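Local atomic coordinates of yeast glycogen phosphorylase (Saccharomyces cerevisiae, PDB entry 1YGP), a protein that belongs to the glycogen phosphorylase family, large two-domain proteins of the GT-B fold that carry a bound pyridoxal-5'-phosphate. Residues 617-629 with 780-792. Numbering follows the deposited sequence.
Sequences LNVFGIIYRYLAM and LPSSLDSVLSYIE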
loop_
_atom_site.group_PDB
_atom_site.type_symbol
_atom_site.label_atom_id
_atom_site.label_comp_id
_atom_site.label_asym_id
_atom_site.label_seq_id
_atom_site.Cartn_x
_atom_site.Cartn_y
_atom_site.Cartn_z
ATOM N N LEU A 617 -36.268 6.628 -22.563
ATOM C CA LEU A 617 -37.551 6.105 -23.023
ATOM C C LEU A 617 -38.272 5.664 -21.751
ATOM O O LEU A 617 -39.438 5.985 -21.536
ATOM C CB LEU A 617 -37.369 4.882 -23.939
ATOM C CG LEU A 617 -38.360 4.272 -24.973
ATOM C CD1 LEU A 617 -38.135 2.789 -24.904
ATOM C CD2 LEU A 617 -39.843 4.512 -24.693
ATOM N N ASN A 618 -37.566 4.983 -20.859
ATOM C CA ASN A 618 -38.139 4.485 -19.621
ATOM C C ASN A 618 -38.603 5.621 -18.727
ATOM O O ASN A 618 -39.716 5.557 -18.185
ATOM C CB ASN A 618 -37.095 3.655 -18.920
ATOM C CG ASN A 618 -37.529 3.014 -17.619
ATOM O OD1 ASN A 618 -38.670 3.101 -17.182
ATOM N ND2 ASN A 618 -36.632 2.341 -16.924
ATOM N N VAL A 619 -37.812 6.701 -18.619
ATOM C CA VAL A 619 -38.200 7.859 -17.818
ATOM C C VAL A 619 -39.415 8.547 -18.464
ATOM O O VAL A 619 -40.383 8.878 -17.757
ATOM C CB VAL A 619 -37.054 8.916 -17.685
ATOM C CG1 VAL A 619 -37.401 9.834 -16.534
ATOM C CG2 VAL A 619 -35.738 8.328 -17.267
ATOM N N PHE A 620 -39.447 8.736 -19.795
ATOM C CA PHE A 620 -40.588 9.361 -20.455
ATOM C C PHE A 620 -41.858 8.563 -20.203
ATOM O O PHE A 620 -42.945 9.125 -20.021
ATOM C CB PHE A 620 -40.342 9.484 -21.959
ATOM C CG PHE A 620 -39.198 10.421 -22.305
ATOM C CD1 PHE A 620 -38.749 11.396 -21.415
ATOM C CD2 PHE A 620 -38.544 10.270 -23.526
ATOM C CE1 PHE A 620 -37.649 12.199 -21.746
ATOM C CE2 PHE A 620 -37.447 11.073 -23.851
ATOM C CZ PHE A 620 -36.996 12.034 -22.963
ATOM N N GLY A 621 -41.715 7.251 -20.121
ATOM C CA GLY A 621 -42.815 6.402 -19.747
ATOM C C GLY A 621 -43.222 6.672 -18.303
ATOM O O GLY A 621 -44.434 6.679 -18.052
ATOM N N ILE A 622 -42.287 6.908 -17.348
ATOM C CA ILE A 622 -42.654 7.167 -15.945
ATOM C C ILE A 622 -43.417 8.456 -15.850
ATOM O O ILE A 622 -44.529 8.442 -15.314
ATOM C CB ILE A 622 -41.467 7.311 -14.945
ATOM C CG1 ILE A 622 -40.804 5.974 -14.765
ATOM C CG2 ILE A 622 -41.957 7.751 -13.566
ATOM C CD1 ILE A 622 -39.742 5.965 -13.680
ATOM N N ILE A 623 -42.836 9.544 -16.368
ATOM C CA ILE A 623 -43.513 10.828 -16.359
ATOM C C ILE A 623 -44.878 10.682 -17.004
ATOM O O ILE A 623 -45.829 11.119 -16.356
ATOM C CB ILE A 623 -42.714 11.904 -17.108
ATOM C CG1 ILE A 623 -41.350 12.123 -16.466
ATOM C CG2 ILE A 623 -43.487 13.211 -17.044
ATOM C CD1 ILE A 623 -40.442 13.054 -17.284
ATOM N N TYR A 624 -45.035 10.038 -18.173
ATOM C CA TYR A 624 -46.343 9.845 -18.795
ATOM C C TYR A 624 -47.336 9.259 -17.800
ATOM O O TYR A 624 -48.391 9.861 -17.584
ATOM C CB TYR A 624 -46.272 8.901 -20.020
ATOM C CG TYR A 624 -47.668 8.512 -20.524
ATOM C CD1 TYR A 624 -48.418 9.405 -21.296
ATOM C CD2 TYR A 624 -48.236 7.293 -20.112
ATOM C CE1 TYR A 624 -49.731 9.084 -21.638
ATOM C CE2 TYR A 624 -49.545 6.972 -20.447
ATOM C CZ TYR A 624 -50.285 7.871 -21.209
ATOM O OH TYR A 624 -51.584 7.542 -21.548
ATOM N N ARG A 625 -47.043 8.111 -17.199
ATOM C CA ARG A 625 -47.942 7.501 -16.250
ATOM C C ARG A 625 -48.259 8.519 -15.165
ATOM O O ARG A 625 -49.441 8.789 -14.977
ATOM C CB ARG A 625 -47.284 6.264 -15.655
ATOM C CG ARG A 625 -48.123 5.594 -14.568
ATOM C CD ARG A 625 -47.325 4.539 -13.838
ATOM N NE ARG A 625 -47.690 3.189 -14.230
ATOM C CZ ARG A 625 -48.170 2.344 -13.308
ATOM N NH1 ARG A 625 -48.335 2.728 -12.027
ATOM N NH2 ARG A 625 -48.434 1.086 -13.650
ATOM N N TYR A 626 -47.281 9.168 -14.530
ATOM C CA TYR A 626 -47.522 10.153 -13.476
ATOM C C TYR A 626 -48.490 11.266 -13.909
ATOM O O TYR A 626 -49.446 11.611 -13.200
ATOM C CB TYR A 626 -46.197 10.779 -13.054
ATOM C CG TYR A 626 -46.336 11.834 -11.975
ATOM C CD1 TYR A 626 -46.786 11.468 -10.702
ATOM C CD2 TYR A 626 -45.977 13.157 -12.246
ATOM C CE1 TYR A 626 -46.866 12.431 -9.690
ATOM C CE2 TYR A 626 -46.054 14.123 -11.238
ATOM C CZ TYR A 626 -46.495 13.753 -9.965
ATOM O OH TYR A 626 -46.538 14.694 -8.950
ATOM N N LEU A 627 -48.264 11.824 -15.094
ATOM C CA LEU A 627 -49.130 12.852 -15.641
ATOM C C LEU A 627 -50.553 12.342 -15.844
ATOM O O LEU A 627 -51.527 13.039 -15.541
ATOM C CB LEU A 627 -48.522 13.330 -16.952
ATOM C CG LEU A 627 -48.032 14.767 -17.020
ATOM C CD1 LEU A 627 -47.512 15.287 -15.677
ATOM C CD2 LEU A 627 -46.976 14.784 -18.100
ATOM N N ALA A 628 -50.686 11.104 -16.288
ATOM C CA ALA A 628 -51.979 10.493 -16.461
ATOM C C ALA A 628 -52.672 10.286 -15.107
ATOM O O ALA A 628 -53.856 10.590 -14.951
ATOM C CB ALA A 628 -51.780 9.166 -17.162
ATOM N N MET A 629 -51.947 9.856 -14.075
ATOM C CA MET A 629 -52.496 9.611 -12.747
ATOM C C MET A 629 -53.050 10.879 -12.137
ATOM O O MET A 629 -54.188 10.949 -11.680
ATOM C CB MET A 629 -51.460 9.123 -11.773
ATOM C CG MET A 629 -50.666 7.904 -12.132
ATOM S SD MET A 629 -49.602 7.587 -10.709
ATOM C CE MET A 629 -50.412 6.104 -10.185
ATOM N N LEU A 780 -44.705 13.758 -33.517
ATOM C CA LEU A 780 -44.619 13.009 -32.270
ATOM C C LEU A 780 -46.008 12.586 -31.797
ATOM O O LEU A 780 -46.969 13.336 -31.969
ATOM C CB LEU A 780 -43.969 13.855 -31.174
ATOM C CG LEU A 780 -42.608 14.431 -31.468
ATOM C CD1 LEU A 780 -42.183 15.261 -30.280
ATOM C CD2 LEU A 780 -41.612 13.325 -31.752
ATOM N N PRO A 781 -46.178 11.409 -31.194
ATOM C CA PRO A 781 -47.413 11.003 -30.533
ATOM C C PRO A 781 -47.820 11.959 -29.421
ATOM O O PRO A 781 -46.956 12.327 -28.620
ATOM C CB PRO A 781 -47.110 9.624 -30.017
ATOM C CG PRO A 781 -46.018 9.136 -30.930
ATOM C CD PRO A 781 -45.168 10.363 -31.123
ATOM N N SER A 782 -49.084 12.343 -29.265
ATOM C CA SER A 782 -49.525 13.194 -28.163
ATOM C C SER A 782 -48.987 12.809 -26.783
ATOM O O SER A 782 -48.579 13.676 -26.009
ATOM C CB SER A 782 -51.039 13.189 -28.087
ATOM O OG SER A 782 -51.588 13.348 -29.387
ATOM N N SER A 783 -48.899 11.512 -26.496
ATOM C CA SER A 783 -48.433 10.978 -25.223
ATOM C C SER A 783 -47.044 11.475 -24.870
ATOM O O SER A 783 -46.789 12.073 -23.815
ATOM C CB SER A 783 -48.453 9.466 -25.337
ATOM O OG SER A 783 -48.126 9.093 -26.676
ATOM N N LEU A 784 -46.183 11.279 -25.870
ATOM C CA LEU A 784 -44.802 11.688 -25.776
ATOM C C LEU A 784 -44.746 13.199 -25.763
ATOM O O LEU A 784 -43.977 13.776 -24.988
ATOM C CB LEU A 784 -43.989 11.186 -26.953
ATOM C CG LEU A 784 -42.508 11.422 -26.809
ATOM C CD1 LEU A 784 -42.020 10.641 -25.606
ATOM C CD2 LEU A 784 -41.773 10.980 -28.057
ATOM N N ASP A 785 -45.595 13.862 -26.553
ATOM C CA ASP A 785 -45.572 15.307 -26.590
ATOM C C ASP A 785 -46.007 15.902 -25.265
ATOM O O ASP A 785 -45.505 16.955 -24.867
ATOM C CB ASP A 785 -46.469 15.833 -27.683
ATOM C CG ASP A 785 -46.163 17.299 -27.932
ATOM O OD1 ASP A 785 -45.029 17.623 -28.308
ATOM O OD2 ASP A 785 -47.060 18.114 -27.719
ATOM N N SER A 786 -46.864 15.210 -24.533
ATOM C CA SER A 786 -47.267 15.668 -23.229
ATOM C C SER A 786 -46.031 15.614 -22.355
ATOM O O SER A 786 -45.682 16.651 -21.785
ATOM C CB SER A 786 -48.355 14.764 -22.694
ATOM O OG SER A 786 -49.465 14.813 -23.586
ATOM N N VAL A 787 -45.266 14.515 -22.302
ATOM C CA VAL A 787 -44.118 14.526 -21.412
ATOM C C VAL A 787 -43.045 15.477 -21.894
ATOM O O VAL A 787 -42.549 16.221 -21.042
ATOM C CB VAL A 787 -43.488 13.124 -21.207
ATOM C CG1 VAL A 787 -44.459 12.357 -20.375
ATOM C CG2 VAL A 787 -43.308 12.314 -22.454
ATOM N N LEU A 788 -42.717 15.614 -23.182
ATOM C CA LEU A 788 -41.665 16.557 -23.535
ATOM C C LEU A 788 -42.012 18.014 -23.208
ATOM O O LEU A 788 -41.146 18.764 -22.746
ATOM C CB LEU A 788 -41.303 16.405 -25.016
ATOM C CG LEU A 788 -40.632 15.063 -25.393
ATOM C CD1 LEU A 788 -39.951 15.215 -26.731
ATOM C CD2 LEU A 788 -39.537 14.668 -24.410
ATOM N N SER A 789 -43.283 18.411 -23.317
ATOM C CA SER A 789 -43.704 19.750 -22.938
ATOM C C SER A 789 -43.670 19.873 -21.431
ATOM O O SER A 789 -43.307 20.917 -20.905
ATOM C CB SER A 789 -45.121 20.035 -23.399
ATOM O OG SER A 789 -45.219 19.856 -24.810
ATOM N N TYR A 790 -44.005 18.806 -20.702
ATOM C CA TYR A 790 -44.028 18.862 -19.249
ATOM C C TYR A 790 -42.622 18.970 -18.634
ATOM O O TYR A 790 -42.466 19.171 -17.413
ATOM C CB TYR A 790 -44.773 17.612 -18.736
ATOM C CG TYR A 790 -44.855 17.585 -17.221
ATOM C CD1 TYR A 790 -45.664 18.505 -16.558
ATOM C CD2 TYR A 790 -44.055 16.701 -16.500
ATOM C CE1 TYR A 790 -45.665 18.554 -15.170
ATOM C CE2 TYR A 790 -44.050 16.745 -15.111
ATOM C CZ TYR A 790 -44.854 17.677 -14.456
ATOM O OH TYR A 790 -44.805 17.760 -13.076
ATOM N N ILE A 791 -41.555 18.757 -19.395
ATOM C CA ILE A 791 -40.250 18.947 -18.811
ATOM C C ILE A 791 -39.575 20.140 -19.450
ATOM O O ILE A 791 -38.424 20.399 -19.080
ATOM C CB ILE A 791 -39.313 17.680 -18.964
ATOM C CG1 ILE A 791 -38.867 17.467 -20.392
ATOM C CG2 ILE A 791 -40.059 16.437 -18.468
ATOM C CD1 ILE A 791 -37.715 16.445 -20.380
ATOM N N GLU A 792 -40.264 20.823 -20.367
ATOM C CA GLU A 792 -39.682 21.924 -21.114
ATOM C C GLU A 792 -40.166 23.270 -20.564
ATOM O O GLU A 792 -41.228 23.298 -19.935
ATOM C CB GLU A 792 -40.057 21.817 -22.606
ATOM C CG GLU A 792 -38.888 21.907 -23.587
ATOM C CD GLU A 792 -38.043 23.182 -23.491
ATOM O OE1 GLU A 792 -37.115 23.229 -22.677
ATOM O OE2 GLU A 792 -38.318 24.133 -24.225
#
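Val787 enters helix 617-629 as a knob in a hole formed by Phe620, Ile623, Tyr624 and Leu627. Its two methyls divide the work: Val787 CG1 lies 3.6 Å from Ile623 CG2 and close to the Tyr624 backbone. Val787 CG2 faces Phe620 CB at 4.1 Å. The axes of the two helical segments pass 9.1 Å apart at 91°, and Val787 stands near the crossing, where its CA is the one closest to that of Tyr624. On one flank Leu627 lays CD1 over the centre of the Tyr790 ring, a CH-pi contact 3.5 Å from the centroid, and Leu627 CD2 rests on Tyr790 CG. Tyr790 extends its ring away from its own backbone N (chi1 -180°), which brings Tyr790 CD2 within 3.6 Å of Ile623 CG2. On the other, Leu788 CD2 covers a face of the Phe620 ring nearer its rim, and Leu784 CD1 approaches the same ring obliquely. Ile623 CD1 meets Ile791 CG2 at 3.6 Å. Ser783 OG hydrogen-bonds Glu825, while Ser783 CB meets the Tyr624 ring.

Further out, helix 805-813 packs on Phe620 and Ile791, and Phe796 meets the Tyr790 ring nearly at right angles. Strand 649-654 of the parallel sheet receives Ile622, placing this crossing on the outer side of a sheet-flanking helix. Cohesion between the segments is thus apolar, resting on shape and CH-pi contacts.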